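Local coordinates for Tll1590 protein (Thermosynechococcus elongatus, PDB 6LDQ) that is named a sucrose-phosphate synthase and carries a glycosyl transferase 4-like domain of the GT-B clan, built as a mixed sheet flanked by helices, at residues Glu178-Leu181 / Arg182-Ser186. Residues are numbered along the deposited sequence; the frame is centred on the assembly and turned at random.
Sequences EAYL and RRWVS
Leu181 O is gripped by two backbone donors, Val185 N at 2.9 Å and Ser186 N at 2.9 Å, which reach it from opposite faces of its carbonyl plane. The second bond spans five residues and gives the turn at 182-185 a wider, pi-type form. Side chains also bridge one turn of the helix: Glu178 OE2 lies 2.6 Å from Arg182 NE in a salt bridge. The carboxylate and guanidinium planes stand 74° apart, and NE meets OE2 from above the carboxylate plane; the pairing is single-pronged, not flat and two-pronged. OE2 also bonds Thr191. A bend at chi2 (48°) folds the Arg182 chain back over Glu178 O, and NH1 then bonds Ser186 O at 2.8 Å, nearly in the guanidinium plane. Further bonds from the guanidinium to Ala188 and Gly189 O tie the helix end to the following turn.

Elsewhere on the helix, the Tyr180 and Trp184 rings lie near parallel (25°) but slid apart, touching at their CD1 atoms, 3.4 Å from each other. Val185 CG2 approaches the Tyr180 ring obliquely, 3.8 Å from CE2, while its CB packs on Leu181 CD2. Leu181 and Val185 both face helix 153-166. The arrangement closes the C-terminal part of the helix in the beta-alpha-beta unit 169-172, 175-185, 191-193, a crossover characteristic of Rossmann-like GT-B domains.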
ATOM      1  N   GLU A 178       7.228   7.309  14.221  1.00 19.89           N
ATOM      2  CA  GLU A 178       8.603   7.409  13.732  1.00 18.70           C
ATOM      3  C   GLU A 178       9.600   7.108  14.843  1.00 19.42           C
ATOM      4  O   GLU A 178      10.637   6.473  14.612  1.00 15.74           O
ATOM      5  CB  GLU A 178       8.871   8.812  13.168  1.00 21.56           C
ATOM      6  CG  GLU A 178       9.713   8.813  11.901  1.00 25.13           C
ATOM      7  CD  GLU A 178      11.170   8.655  12.212  1.00 24.17           C
ATOM      8  OE1 GLU A 178      11.536   8.930  13.363  1.00 28.94           O
ATOM      9  OE2 GLU A 178      11.953   8.273  11.318  1.00 30.33           O
ATOM     10  N   ALA A 179       9.328   7.603  16.046  1.00 19.59           N
ATOM     11  CA  ALA A 179      10.238   7.345  17.152  1.00 17.48           C
ATOM     12  C   ALA A 179      10.269   5.859  17.469  1.00 19.33           C
ATOM     13  O   ALA A 179      11.340   5.283  17.690  1.00 18.39           O
ATOM     14  CB  ALA A 179       9.816   8.156  18.374  1.00 18.70           C
ATOM     15  N   TYR A 180       9.098   5.220  17.465  1.00 21.05           N
ATOM     16  CA  TYR A 180       9.037   3.786  17.734  1.00 24.16           C
ATOM     17  C   TYR A 180       9.816   3.005  16.689  1.00 21.09           C
ATOM     18  O   TYR A 180      10.607   2.115  17.027  1.00 23.27           O
ATOM     19  CB  TYR A 180       7.587   3.304  17.772  1.00 20.41           C
ATOM     20  CG  TYR A 180       7.483   1.805  17.622  1.00 17.88           C
ATOM     21  CD1 TYR A 180       7.702   0.965  18.710  1.00 20.56           C
ATOM     22  CD2 TYR A 180       7.200   1.217  16.387  1.00 19.23           C
ATOM     23  CE1 TYR A 180       7.633  -0.416  18.582  1.00 17.83           C
ATOM     24  CE2 TYR A 180       7.130  -0.170  16.250  1.00 17.65           C
ATOM     25  CZ  TYR A 180       7.350  -0.980  17.349  1.00 19.54           C
ATOM     26  OH  TYR A 180       7.270  -2.356  17.215  1.00 18.83           O
ATOM     27  N   LEU A 181       9.575   3.304  15.407  1.00 16.62           N
ATOM     28  CA  LEU A 181      10.261   2.605  14.326  1.00 18.13           C
ATOM     29  C   LEU A 181      11.773   2.666  14.509  1.00 18.12           C
ATOM     30  O   LEU A 181      12.467   1.649  14.414  1.00 21.06           O
ATOM     31  CB  LEU A 181       9.863   3.208  12.975  1.00 19.98           C
ATOM     32  CG  LEU A 181       8.888   2.482  12.032  1.00 22.07           C
ATOM     33  CD1 LEU A 181       8.713   3.305  10.762  1.00 17.67           C
ATOM     34  CD2 LEU A 181       9.342   1.058  11.687  1.00 23.47           C
ATOM     35  N   ARG A 182      12.296   3.857  14.786  1.00 19.27           N
ATOM     36  CA  ARG A 182      13.742   4.008  14.868  1.00 17.49           C
ATOM     37  C   ARG A 182      14.292   3.391  16.146  1.00 22.64           C
ATOM     38  O   ARG A 182      15.449   2.957  16.165  1.00 23.76           O
ATOM     39  CB  ARG A 182      14.128   5.485  14.758  1.00 17.52           C
ATOM     40  CG  ARG A 182      14.368   5.960  13.321  1.00 24.02           C
ATOM     41  CD  ARG A 182      13.220   5.524  12.392  1.00 18.63           C
ATOM     42  NE  ARG A 182      13.361   6.094  11.045  1.00 22.63           N
ATOM     43  CZ  ARG A 182      13.738   5.408   9.968  1.00 19.84           C
ATOM     44  NH1 ARG A 182      13.991   4.104  10.046  1.00 19.86           N
ATOM     45  NH2 ARG A 182      13.860   6.025   8.806  1.00 21.60           N
ATOM     46  N   ARG A 183      13.474   3.314  17.201  1.00 20.01           N
ATOM     47  CA  ARG A 183      13.923   2.739  18.468  1.00 20.96           C
ATOM     48  C   ARG A 183      13.890   1.221  18.434  1.00 26.62           C
ATOM     49  O   ARG A 183      14.832   0.560  18.890  1.00 25.33           O
ATOM     50  CB  ARG A 183      13.046   3.246  19.618  1.00 22.67           C
ATOM     51  CG  ARG A 183      13.591   3.025  21.048  1.00 28.72           C
ATOM     52  CD  ARG A 183      12.766   3.866  22.042  1.00 30.66           C
ATOM     53  NE  ARG A 183      11.422   4.114  21.493  1.00 37.44           N
ATOM     54  CZ  ARG A 183      10.292   4.143  22.203  1.00 29.07           C
ATOM     55  NH1 ARG A 183      10.303   3.965  23.531  1.00 24.47           N
ATOM     56  NH2 ARG A 183       9.152   4.357  21.571  1.00 16.04           N
ATOM     57  N   TRP A 184      12.809   0.651  17.903  1.00 20.22           N
ATOM     58  CA  TRP A 184      12.535  -0.757  18.108  1.00 22.19           C
ATOM     59  C   TRP A 184      12.650  -1.598  16.851  1.00 24.36           C
ATOM     60  O   TRP A 184      12.824  -2.813  16.966  1.00 21.15           O
ATOM     61  CB  TRP A 184      11.132  -0.933  18.705  1.00 18.90           C
ATOM     62  CG  TRP A 184      11.029  -0.407  20.092  1.00 22.61           C
ATOM     63  CD1 TRP A 184      10.556   0.814  20.473  1.00 21.31           C
ATOM     64  CD2 TRP A 184      11.420  -1.083  21.296  1.00 21.76           C
ATOM     65  NE1 TRP A 184      10.618   0.936  21.841  1.00 26.57           N
ATOM     66  CE2 TRP A 184      11.143  -0.215  22.368  1.00 20.70           C
ATOM     67  CE3 TRP A 184      11.961  -2.343  21.565  1.00 23.35           C
ATOM     68  CZ2 TRP A 184      11.407  -0.558  23.694  1.00 25.38           C
ATOM     69  CZ3 TRP A 184      12.223  -2.683  22.881  1.00 27.20           C
ATOM     70  CH2 TRP A 184      11.946  -1.792  23.927  1.00 28.00           C
ATOM     71  N   VAL A 185      12.557  -0.995  15.664  1.00 19.63           N
ATOM     72  CA  VAL A 185      12.552  -1.775  14.431  1.00 21.38           C
ATOM     73  C   VAL A 185      13.866  -1.583  13.681  1.00 19.00           C
ATOM     74  O   VAL A 185      14.664  -2.516  13.577  1.00 21.62           O
ATOM     75  CB  VAL A 185      11.340  -1.417  13.548  1.00 17.25           C
ATOM     76  CG1 VAL A 185      11.383  -2.191  12.226  1.00 17.61           C
ATOM     77  CG2 VAL A 185      10.043  -1.688  14.286  1.00 19.08           C
ATOM     78  N   SER A 186      14.101  -0.392  13.135  1.00 18.38           N
ATOM     79  CA  SER A 186      15.316  -0.205  12.350  1.00 16.94           C
ATOM     80  C   SER A 186      15.495   1.273  12.045  1.00 20.53           C
ATOM     81  O   SER A 186      14.512   1.999  11.863  1.00 21.81           O
ATOM     82  CB  SER A 186      15.262  -1.007  11.040  1.00 22.38           C
ATOM     83  OG  SER A 186      16.368  -0.710  10.216  1.00 20.63           O
TER